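Local coordinates for protein Cyclo(L-leucyl-L-leucyl) synthase (Staphylococcus haemolyticus, PDB 6EZ3) that makes the cyclodipeptide cyclo(L-leucyl-L-leucyl) from two leucyl-tRNA molecules without ATP, and can also incorporate other nonpolar residues such as phenylalanine and methionine, at residues 20-25 with 52-57; 14-19 with 188-193; 41-46 with 93-98. One frame throughout, in Å; residues are numbered along the deposited sequence.

Contact 1 (20-25 with 52-57)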
loop_
_atom_site.group_PDB
_atom_site.type_symbol
_atom_site.label_atom_id
_atom_site.label_comp_id
_atom_site.label_asym_id
_atom_site.label_seq_id
_atom_site.Cartn_x
_atom_site.Cartn_y
_atom_site.Cartn_z
ATOM N N LYS A 20 2.394 -18.459 -7.071
ATOM C CA LYS A 20 1.078 -17.810 -7.316
ATOM C C LYS A 20 0.010 -18.052 -6.200
ATOM O O LYS A 20 -1.195 -18.143 -6.491
ATOM C CB LYS A 20 0.526 -18.123 -8.699
ATOM C CG LYS A 20 1.497 -17.693 -9.780
ATOM C CD LYS A 20 1.055 -16.514 -10.598
ATOM C CE LYS A 20 2.211 -15.684 -11.087
ATOM N NZ LYS A 20 3.332 -16.495 -11.641
ATOM N N LYS A 21 0.451 -18.064 -4.917
ATOM C CA LYS A 21 -0.494 -18.304 -3.823
ATOM C C LYS A 21 -1.451 -17.141 -3.566
ATOM O O LYS A 21 -2.656 -17.369 -3.546
ATOM C CB LYS A 21 0.212 -18.719 -2.536
ATOM C CG LYS A 21 0.731 -20.158 -2.546
ATOM C CD LYS A 21 1.109 -20.620 -1.139
ATOM C CE LYS A 21 2.385 -21.435 -1.084
ATOM N NZ LYS A 21 3.055 -21.330 0.248
ATOM N N HIS A 22 -0.942 -15.905 -3.385
ATOM C CA HIS A 22 -1.757 -14.727 -3.113
ATOM C C HIS A 22 -1.043 -13.413 -3.482
ATOM O O HIS A 22 0.180 -13.300 -3.314
ATOM C CB HIS A 22 -2.140 -14.729 -1.635
ATOM C CG HIS A 22 -3.072 -13.627 -1.204
ATOM N ND1 HIS A 22 -2.598 -12.417 -0.697
ATOM C CD2 HIS A 22 -4.418 -13.605 -1.161
ATOM C CE1 HIS A 22 -3.670 -11.706 -0.400
ATOM N NE2 HIS A 22 -4.784 -12.376 -0.649
ATOM N N VAL A 23 -1.819 -12.407 -3.936
ATOM C CA VAL A 23 -1.337 -11.064 -4.264
ATOM C C VAL A 23 -2.227 -10.006 -3.571
ATOM O O VAL A 23 -3.431 -10.233 -3.377
ATOM C CB VAL A 23 -1.199 -10.819 -5.805
ATOM C CG1 VAL A 23 -2.545 -10.843 -6.559
ATOM C CG2 VAL A 23 -0.446 -9.528 -6.085
ATOM N N ILE A 24 -1.620 -8.873 -3.182
ATOM C CA ILE A 24 -2.295 -7.725 -2.613
ATOM C C ILE A 24 -2.187 -6.693 -3.686
ATOM O O ILE A 24 -1.080 -6.345 -4.102
ATOM C CB ILE A 24 -1.694 -7.214 -1.262
ATOM C CG1 ILE A 24 -1.797 -8.290 -0.137
ATOM C CG2 ILE A 24 -2.392 -5.898 -0.811
ATOM C CD1 ILE A 24 -0.985 -8.018 1.055
ATOM N N LEU A 25 -3.329 -6.229 -4.187
ATOM C CA LEU A 25 -3.313 -5.157 -5.178
ATOM C C LEU A 25 -3.455 -3.856 -4.391
ATOM O O LEU A 25 -4.446 -3.651 -3.693
ATOM C CB LEU A 25 -4.423 -5.279 -6.238
ATOM C CG LEU A 25 -4.614 -6.617 -6.928
ATOM C CD1 LEU A 25 -5.855 -6.592 -7.755
ATOM C CD2 LEU A 25 -3.464 -6.956 -7.818
ATOM N N ASP A 52 -5.486 -16.612 -4.990
ATOM C CA ASP A 52 -6.292 -15.645 -4.249
ATOM C C ASP A 52 -5.657 -14.248 -4.295
ATOM O O ASP A 52 -4.442 -14.129 -4.474
ATOM C CB ASP A 52 -6.348 -16.112 -2.794
ATOM C CG ASP A 52 -7.609 -15.770 -2.055
ATOM O OD1 ASP A 52 -7.747 -16.206 -0.887
ATOM O OD2 ASP A 52 -8.469 -15.078 -2.640
ATOM N N PHE A 53 -6.456 -13.193 -4.085
ATOM C CA PHE A 53 -5.972 -11.813 -4.002
ATOM C C PHE A 53 -6.797 -11.036 -3.006
ATOM O O PHE A 53 -7.906 -11.434 -2.649
ATOM C CB PHE A 53 -5.997 -11.103 -5.364
ATOM C CG PHE A 53 -7.380 -10.897 -5.945
ATOM C CD1 PHE A 53 -8.048 -9.692 -5.776
ATOM C CD2 PHE A 53 -8.014 -11.914 -6.652
ATOM C CE1 PHE A 53 -9.338 -9.520 -6.262
ATOM C CE2 PHE A 53 -9.303 -11.737 -7.146
ATOM C CZ PHE A 53 -9.945 -10.529 -6.968
ATOM N N SER A 54 -6.248 -9.913 -2.581
ATOM C CA SER A 54 -6.811 -8.940 -1.655
ATOM C C SER A 54 -6.552 -7.617 -2.311
ATOM O O SER A 54 -5.635 -7.498 -3.133
ATOM C CB SER A 54 -6.004 -8.933 -0.359
ATOM O OG SER A 54 -6.423 -9.921 0.563
ATOM N N ILE A 55 -7.281 -6.604 -1.893
ATOM C CA ILE A 55 -7.061 -5.235 -2.330
ATOM C C ILE A 55 -6.790 -4.383 -1.082
ATOM O O ILE A 55 -7.443 -4.543 -0.055
ATOM C CB ILE A 55 -8.247 -4.738 -3.188
ATOM C CG1 ILE A 55 -8.262 -5.445 -4.568
ATOM C CG2 ILE A 55 -8.232 -3.225 -3.362
ATOM C CD1 ILE A 55 -9.438 -6.192 -4.822
ATOM N N LEU A 56 -5.782 -3.541 -1.146
ATOM C CA LEU A 56 -5.477 -2.649 -0.049
ATOM C C LEU A 56 -5.679 -1.247 -0.560
ATOM O O LEU A 56 -5.084 -0.845 -1.568
ATOM C CB LEU A 56 -4.071 -2.859 0.546
ATOM C CG LEU A 56 -3.872 -2.194 1.928
ATOM C CD1 LEU A 56 -4.572 -2.973 3.042
ATOM C CD2 LEU A 56 -2.398 -1.974 2.258
ATOM N N LEU A 57 -6.614 -0.552 0.068
ATOM C CA LEU A 57 -6.995 0.820 -0.232
ATOM C C LEU A 57 -6.404 1.728 0.863
ATOM O O LEU A 57 -6.011 1.238 1.927
ATOM C CB LEU A 57 -8.524 0.855 -0.204
ATOM C CG LEU A 57 -9.314 0.875 -1.513
ATOM C CD1 LEU A 57 -8.675 0.106 -2.631
ATOM C CD2 LEU A 57 -10.719 0.412 -1.280
#

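Contact 2 (14-19 with 188-193)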
loop_
_atom_site.group_PDB
_atom_site.type_symbol
_atom_site.label_atom_id
_atom_site.label_comp_id
_atom_site.label_asym_id
_atom_site.label_seq_id
_atom_site.Cartn_x
_atom_site.Cartn_y
_atom_site.Cartn_z
ATOM N N LYS A 14 10.534 -13.180 -6.673
ATOM C CA LYS A 14 10.328 -13.965 -7.895
ATOM C C LYS A 14 9.929 -15.392 -7.538
ATOM O O LYS A 14 9.005 -15.936 -8.159
ATOM C CB LYS A 14 11.587 -13.939 -8.769
ATOM C CG LYS A 14 11.362 -14.416 -10.204
ATOM C CD LYS A 14 12.540 -14.083 -11.120
ATOM C CE LYS A 14 12.222 -14.292 -12.586
ATOM N NZ LYS A 14 13.242 -13.668 -13.482
ATOM N N GLN A 15 10.590 -15.968 -6.501
ATOM C CA GLN A 15 10.280 -17.308 -5.983
ATOM C C GLN A 15 8.830 -17.356 -5.474
ATOM O O GLN A 15 8.104 -18.287 -5.832
ATOM C CB GLN A 15 11.230 -17.712 -4.842
ATOM C CG GLN A 15 12.687 -17.920 -5.234
ATOM C CD GLN A 15 13.610 -18.055 -4.037
ATOM O OE1 GLN A 15 13.190 -18.047 -2.864
ATOM N NE2 GLN A 15 14.904 -18.180 -4.315
ATOM N N ILE A 16 8.414 -16.345 -4.669
ATOM C CA ILE A 16 7.054 -16.256 -4.137
ATOM C C ILE A 16 6.073 -16.128 -5.315
ATOM O O ILE A 16 5.078 -16.885 -5.379
ATOM C CB ILE A 16 6.898 -15.116 -3.052
ATOM C CG1 ILE A 16 7.669 -15.481 -1.743
ATOM C CG2 ILE A 16 5.430 -14.759 -2.751
ATOM C CD1 ILE A 16 7.770 -14.350 -0.655
ATOM N N TYR A 17 6.392 -15.199 -6.264
ATOM C CA TYR A 17 5.583 -14.931 -7.454
ATOM C C TYR A 17 5.300 -16.208 -8.196
ATOM O O TYR A 17 4.119 -16.481 -8.448
ATOM C CB TYR A 17 6.262 -13.909 -8.365
ATOM C CG TYR A 17 5.488 -13.563 -9.619
ATOM C CD1 TYR A 17 5.850 -14.090 -10.846
ATOM C CD2 TYR A 17 4.434 -12.658 -9.586
ATOM C CE1 TYR A 17 5.161 -13.753 -12.012
ATOM C CE2 TYR A 17 3.728 -12.320 -10.743
ATOM C CZ TYR A 17 4.103 -12.862 -11.958
ATOM O OH TYR A 17 3.419 -12.536 -13.114
ATOM N N GLN A 18 6.379 -17.019 -8.491
ATOM C CA GLN A 18 6.314 -18.312 -9.168
ATOM C C GLN A 18 5.199 -19.194 -8.592
ATOM O O GLN A 18 4.401 -19.718 -9.373
ATOM C CB GLN A 18 7.665 -19.033 -9.083
ATOM C CG GLN A 18 7.684 -20.374 -9.820
ATOM C CD GLN A 18 9.040 -21.016 -9.886
ATOM O OE1 GLN A 18 9.700 -21.213 -8.860
ATOM N NE2 GLN A 18 9.465 -21.378 -11.090
ATOM N N ARG A 19 5.136 -19.318 -7.242
ATOM C CA ARG A 19 4.174 -20.127 -6.505
ATOM C C ARG A 19 2.673 -19.718 -6.715
ATOM O O ARG A 19 1.803 -20.566 -6.579
ATOM C CB ARG A 19 4.539 -20.153 -5.006
ATOM C CG ARG A 19 5.748 -21.017 -4.659
ATOM C CD ARG A 19 6.240 -20.844 -3.231
ATOM N NE ARG A 19 7.483 -20.060 -3.208
ATOM C CZ ARG A 19 8.142 -19.704 -2.106
ATOM N NH1 ARG A 19 9.252 -18.979 -2.193
ATOM N NH2 ARG A 19 7.699 -20.072 -0.910
ATOM N N THR A 188 -2.692 -14.715 5.590
ATOM C CA THR A 188 -2.195 -15.428 4.407
ATOM C C THR A 188 -0.951 -16.236 4.783
ATOM O O THR A 188 -0.306 -15.933 5.793
ATOM C CB THR A 188 -1.926 -14.500 3.197
ATOM O OG1 THR A 188 -1.200 -13.348 3.601
ATOM C CG2 THR A 188 -3.176 -14.093 2.474
ATOM N N GLN A 189 -0.630 -17.280 3.980
ATOM C CA GLN A 189 0.536 -18.134 4.179
ATOM C C GLN A 189 1.750 -17.350 3.664
ATOM O O GLN A 189 2.702 -17.136 4.408
ATOM C CB GLN A 189 0.346 -19.441 3.419
ATOM C CG GLN A 189 0.434 -20.713 4.255
ATOM C CD GLN A 189 0.715 -21.901 3.349
ATOM O OE1 GLN A 189 1.795 -22.005 2.745
ATOM N NE2 GLN A 189 -0.260 -22.806 3.202
ATOM N N GLU A 190 1.673 -16.862 2.408
ATOM C CA GLU A 190 2.656 -16.005 1.718
ATOM C C GLU A 190 1.851 -15.102 0.789
ATOM O O GLU A 190 0.736 -15.480 0.392
ATOM C CB GLU A 190 3.722 -16.796 0.957
ATOM C CG GLU A 190 3.173 -17.817 -0.027
ATOM C CD GLU A 190 4.158 -18.337 -1.052
ATOM O OE1 GLU A 190 3.816 -18.349 -2.259
ATOM O OE2 GLU A 190 5.290 -18.685 -0.653
ATOM N N THR A 191 2.367 -13.877 0.509
ATOM C CA THR A 191 1.678 -12.852 -0.286
ATOM C C THR A 191 2.682 -11.880 -0.890
ATOM O O THR A 191 3.819 -11.819 -0.429
ATOM C CB THR A 191 0.623 -12.141 0.600
ATOM O OG1 THR A 191 -0.127 -11.175 -0.143
ATOM C CG2 THR A 191 1.206 -11.527 1.840
ATOM N N LEU A 192 2.280 -11.153 -1.958
ATOM C CA LEU A 192 3.105 -10.119 -2.610
ATOM C C LEU A 192 2.312 -8.823 -2.587
ATOM O O LEU A 192 1.124 -8.846 -2.913
ATOM C CB LEU A 192 3.386 -10.425 -4.105
ATOM C CG LEU A 192 4.144 -11.687 -4.529
ATOM C CD1 LEU A 192 4.008 -11.894 -5.999
ATOM C CD2 LEU A 192 5.617 -11.612 -4.172
ATOM N N MET A 193 2.954 -7.700 -2.262
ATOM C CA MET A 193 2.313 -6.412 -2.393
ATOM C C MET A 193 2.649 -5.925 -3.838
ATOM O O MET A 193 3.839 -5.765 -4.157
ATOM C CB MET A 193 2.850 -5.473 -1.344
ATOM C CG MET A 193 2.444 -4.064 -1.569
ATOM S SD MET A 193 0.726 -3.754 -1.136
ATOM C CE MET A 193 0.759 -4.112 0.658
#

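Contact 3 (41-46 with 93-98)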
loop_
_atom_site.group_PDB
_atom_site.type_symbol
_atom_site.label_atom_id
_atom_site.label_comp_id
_atom_site.label_asym_id
_atom_site.label_seq_id
_atom_site.Cartn_x
_atom_site.Cartn_y
_atom_site.Cartn_z
ATOM N N LYS A 41 -8.345 -3.774 -14.790
ATOM C CA LYS A 41 -7.220 -4.466 -15.407
ATOM C C LYS A 41 -6.469 -5.277 -14.363
ATOM O O LYS A 41 -6.300 -6.478 -14.548
ATOM C CB LYS A 41 -6.232 -3.445 -16.045
ATOM C CG LYS A 41 -6.244 -3.405 -17.569
ATOM C CD LYS A 41 -4.876 -3.054 -18.157
ATOM C CE LYS A 41 -4.951 -2.735 -19.629
ATOM N NZ LYS A 41 -5.554 -1.399 -19.894
ATOM N N ILE A 42 -6.024 -4.627 -13.269
ATOM C CA ILE A 42 -5.234 -5.265 -12.210
ATOM C C ILE A 42 -6.018 -6.362 -11.497
ATOM O O ILE A 42 -5.419 -7.347 -11.103
ATOM C CB ILE A 42 -4.585 -4.252 -11.207
ATOM C CG1 ILE A 42 -5.612 -3.286 -10.603
ATOM C CG2 ILE A 42 -3.406 -3.504 -11.871
ATOM C CD1 ILE A 42 -5.119 -2.387 -9.569
ATOM N N ILE A 43 -7.347 -6.203 -11.345
ATOM C CA ILE A 43 -8.186 -7.216 -10.709
ATOM C C ILE A 43 -8.281 -8.430 -11.633
ATOM O O ILE A 43 -8.008 -9.558 -11.204
ATOM C CB ILE A 43 -9.556 -6.678 -10.257
ATOM C CG1 ILE A 43 -9.365 -5.584 -9.181
ATOM C CG2 ILE A 43 -10.445 -7.837 -9.772
ATOM C CD1 ILE A 43 -10.623 -5.271 -8.259
ATOM N N GLN A 44 -8.600 -8.192 -12.911
ATOM C CA GLN A 44 -8.674 -9.271 -13.882
ATOM C C GLN A 44 -7.366 -10.048 -13.938
ATOM O O GLN A 44 -7.408 -11.271 -13.976
ATOM C CB GLN A 44 -9.088 -8.748 -15.266
ATOM C CG GLN A 44 -10.608 -8.517 -15.434
ATOM C CD GLN A 44 -11.493 -9.728 -15.186
ATOM O OE1 GLN A 44 -11.103 -10.896 -15.409
ATOM N NE2 GLN A 44 -12.714 -9.468 -14.711
ATOM N N TRP A 45 -6.214 -9.334 -13.857
ATOM C CA TRP A 45 -4.845 -9.873 -13.832
ATOM C C TRP A 45 -4.595 -10.707 -12.570
ATOM O O TRP A 45 -4.093 -11.825 -12.669
ATOM C CB TRP A 45 -3.796 -8.740 -13.927
ATOM C CG TRP A 45 -2.370 -9.214 -13.815
ATOM C CD1 TRP A 45 -1.606 -9.747 -14.809
ATOM C CD2 TRP A 45 -1.559 -9.236 -12.630
ATOM N NE1 TRP A 45 -0.369 -10.102 -14.318
ATOM C CE2 TRP A 45 -0.317 -9.806 -12.981
ATOM C CE3 TRP A 45 -1.772 -8.850 -11.292
ATOM C CZ2 TRP A 45 0.714 -9.990 -12.052
ATOM C CZ3 TRP A 45 -0.755 -9.049 -10.364
ATOM C CH2 TRP A 45 0.473 -9.604 -10.751
ATOM N N ALA A 46 -4.961 -10.166 -11.393
ATOM C CA ALA A 46 -4.767 -10.839 -10.124
ATOM C C ALA A 46 -5.543 -12.107 -10.189
ATOM O O ALA A 46 -4.961 -13.167 -9.986
ATOM C CB ALA A 46 -5.276 -9.977 -8.976
ATOM N N ASP A 93 -17.547 -4.354 -7.919
ATOM C CA ASP A 93 -18.108 -4.657 -9.224
ATOM C C ASP A 93 -17.262 -5.633 -10.001
ATOM O O ASP A 93 -17.804 -6.569 -10.605
ATOM C CB ASP A 93 -18.328 -3.381 -10.024
ATOM C CG ASP A 93 -19.800 -3.071 -10.199
ATOM O OD1 ASP A 93 -20.523 -3.921 -10.792
ATOM O OD2 ASP A 93 -20.241 -1.990 -9.732
ATOM N N GLU A 94 -15.934 -5.445 -9.956
ATOM C CA GLU A 94 -15.006 -6.317 -10.672
ATOM C C GLU A 94 -14.868 -7.677 -10.052
ATOM O O GLU A 94 -14.717 -8.663 -10.788
ATOM C CB GLU A 94 -13.637 -5.673 -10.838
ATOM C CG GLU A 94 -13.577 -4.794 -12.061
ATOM C CD GLU A 94 -13.898 -5.440 -13.398
ATOM O OE1 GLU A 94 -13.339 -6.517 -13.727
ATOM O OE2 GLU A 94 -14.715 -4.840 -14.128
ATOM N N ILE A 95 -14.920 -7.735 -8.694
ATOM C CA ILE A 95 -14.828 -8.988 -7.958
ATOM C C ILE A 95 -16.039 -9.864 -8.307
ATOM O O ILE A 95 -15.848 -11.044 -8.595
ATOM C CB ILE A 95 -14.600 -8.738 -6.449
ATOM C CG1 ILE A 95 -13.198 -8.139 -6.193
ATOM C CG2 ILE A 95 -14.814 -10.028 -5.614
ATOM C CD1 ILE A 95 -13.129 -7.249 -4.942
ATOM N N ILE A 96 -17.255 -9.263 -8.423
ATOM C CA ILE A 96 -18.461 -10.002 -8.831
ATOM C C ILE A 96 -18.289 -10.570 -10.239
ATOM O O ILE A 96 -18.574 -11.757 -10.464
ATOM C CB ILE A 96 -19.756 -9.188 -8.727
ATOM C CG1 ILE A 96 -20.016 -8.715 -7.294
ATOM C CG2 ILE A 96 -20.921 -10.044 -9.215
ATOM C CD1 ILE A 96 -20.695 -7.339 -7.195
ATOM N N LYS A 97 -17.779 -9.736 -11.167
ATOM C CA LYS A 97 -17.546 -10.168 -12.537
ATOM C C LYS A 97 -16.610 -11.371 -12.579
ATOM O O LYS A 97 -16.681 -12.166 -13.509
ATOM C CB LYS A 97 -16.966 -9.023 -13.358
ATOM C CG LYS A 97 -17.940 -7.872 -13.661
ATOM C CD LYS A 97 -17.404 -6.993 -14.785
ATOM C CE LYS A 97 -17.746 -5.549 -14.609
ATOM N NZ LYS A 97 -17.112 -4.742 -15.676
ATOM N N CYS A 98 -15.760 -11.526 -11.532
ATOM C CA CYS A 98 -14.790 -12.622 -11.403
ATOM C C CYS A 98 -15.380 -13.868 -10.735
ATOM O O CYS A 98 -14.693 -14.901 -10.638
ATOM C CB CYS A 98 -13.533 -12.142 -10.688
ATOM S SG CYS A 98 -12.557 -10.959 -11.637
#

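Contact 1 (20-25 with 52-57)
The imidazole of His-22 lies along the neighbouring strand with its rim turned to Asp-52 and Ser-54: CB of Asp-52 lies in the ring plane near CD2, and OG of Ser-54 meets NE2 in that plane at 3.2 Å, a hydrogen bond in which either atom may be the donor. The carbonyl O of Asp-52 approaches the ring obliquely. With CG anti to the backbone N (chi1 -176°), the ring is carried along the sheet surface to Ser-54. On the opposite face of the sheet, beside Val-23 and Leu-25, the Phe-53 ring has CD1 of Ile-55 in plane at its edge, and CD1 of Leu-25 comes to it obliquely.

Strands 22-25 and 52-57 run parallel. Four backbone hydrogen bonds join them: Val-23 N to Asp-52 O, Ser-54 N to Val-23 O (2.9 Å), Leu-25 N to Ser-54 O (2.8 Å, 170° at the hydrogen) and Leu-56 N to Leu-25 O. Beta-branched Val-23, Ile-24 and Ile-55 suit such extended chains. CG1 of Val-23 packs on CB of Phe-53 at 3.7 Å, beneath Ala-46 of helix 36-49, while on the His-22 face CG2 of Ile-24 lies beside CB of Leu-56. Strand, helix and strand form a right-handed beta-alpha-beta crossover, as in Rossmann-like folds.

Asp-52 pairs with Arg-105. ND1 of buried His-22 is hydrogen-bonded to OG1 of Thr-191, so hydroxyls at both nitrogens fix the ring's rotation; either neutral tautomer could probably be accommodated.

Contact 2 (14-19 with 188-193)
A first torsion of 54° places CG of Glu-190 between its backbone N and carbonyl carbon, and the chain runs extended from there to Arg-19, whose own chain bends at chi3 (-106°) and brings NH2 to the carboxylate. OE2 of Glu-190 meets NH2 of Arg-19 at 2.8 Å in a salt bridge, but it lies over one face of the guanidinium, and the two planes stand 54° apart, so this is no flat two-pronged pair. Arg-19 NE is held by Gln-15 O at 3.2 Å, the donor standing above the carbonyl plane. NZ of Lys-21, hydrogen-bonded to Gln-189, adds a long, weak ion pair to OE2, so positive charge probably favours the ionised form of buried Glu-190.

Helix 11-19 runs across strand 191-195 in the sheet of this Rossmann-like fold, the axis of its 14-19 segment coming within 8.6 Å of that of 191-193, and then leads into strand 22-26, the neighbour of 191-195.

Branched Leu-192 packs against the helix with both its methyls. CD2 slides past Ile-16 to reach CG2 at 3.5 Å, while CD1 comes in the plane of the Tyr-17 ring to its edge, 3.7 Å from CD2 of that ring. Phe-8 also meets the Tyr-17 ring edge-to-face, and Ile-221 of strand 218-225 touches both Tyr-17 and Leu-192.

Contact 3 (41-46 with 93-98)
Ile-43 and Glu-94 meet on the inner, sheet-facing side of the contact between helices 36-49 and 73-97, and this side contrasts with an outer one built of polar groups. Inside, CG2 and CD1 of Ile-43 both rest on CB of Glu-94 at 4.0 Å; CD1 also reaches CG1 of Ile-95 at 4.4 Å, and CG2 faces SG of Cys-98. Branched isoleucines suit this wedge between the helices, and Ile-43 and Ile-95 both also touch Ile-55 of the strand below.

On the more open side, partly exposed Gln-44 and exposed Lys-97 reach back to the buried carboxylate of Glu-94 with longer, more flexible chains. Gln-44 folds back at chi2 (-57°), which swings its amide across to the second helix, where NE2 gives a nearly straight hydrogen bond to OE1 of Glu-94 (3.2 Å, 166°). The acceptor lies in the amide plane and is approached nearly along its C-O axis, although amide and carboxylate planes are 80° apart. The small Cys-98 lets its SG sit 3.4 Å from the same NE2. OE2 of Glu-94 pairs with NZ of Lys-97 (2.9 Å) and with Arg-40, so the carboxylate has partners on both oxygens and is probably kept ionised.

The segment axes approach to 9.9 Å, the helices pointing roughly the same way. Two such helices side by side on one face of a mostly parallel sheet, both over strand 52-57, are typical of the Rossmann-like alpha/beta fold of the cyclodipeptide synthases.

Overall arrangement
Contact 1 lies between the other two, its centre about 10 Å from that of contact 2 and 11 Å from that of contact 3. With contact 2 it shares the sheet: Ile-24 N lies 2.8 Å from Leu-192 O, a probable hydrogen bond between adjacent strands. With contact 3 it shares the packing under helix 36-49, where Leu-25 CD1 lies 3.6 Å from Ala-46 CB. Contacts 2 and 3, about 19 Å apart at their centres, just meet through Tyr-17 and Trp-45. The inferred active site lies nearest contact 1: the side chain of Leu-56 is about 5 Å from that of Glu-175, probably important in catalysis, and that of Leu-25 about 8 Å from Tyr-195, a probable substrate-binding residue.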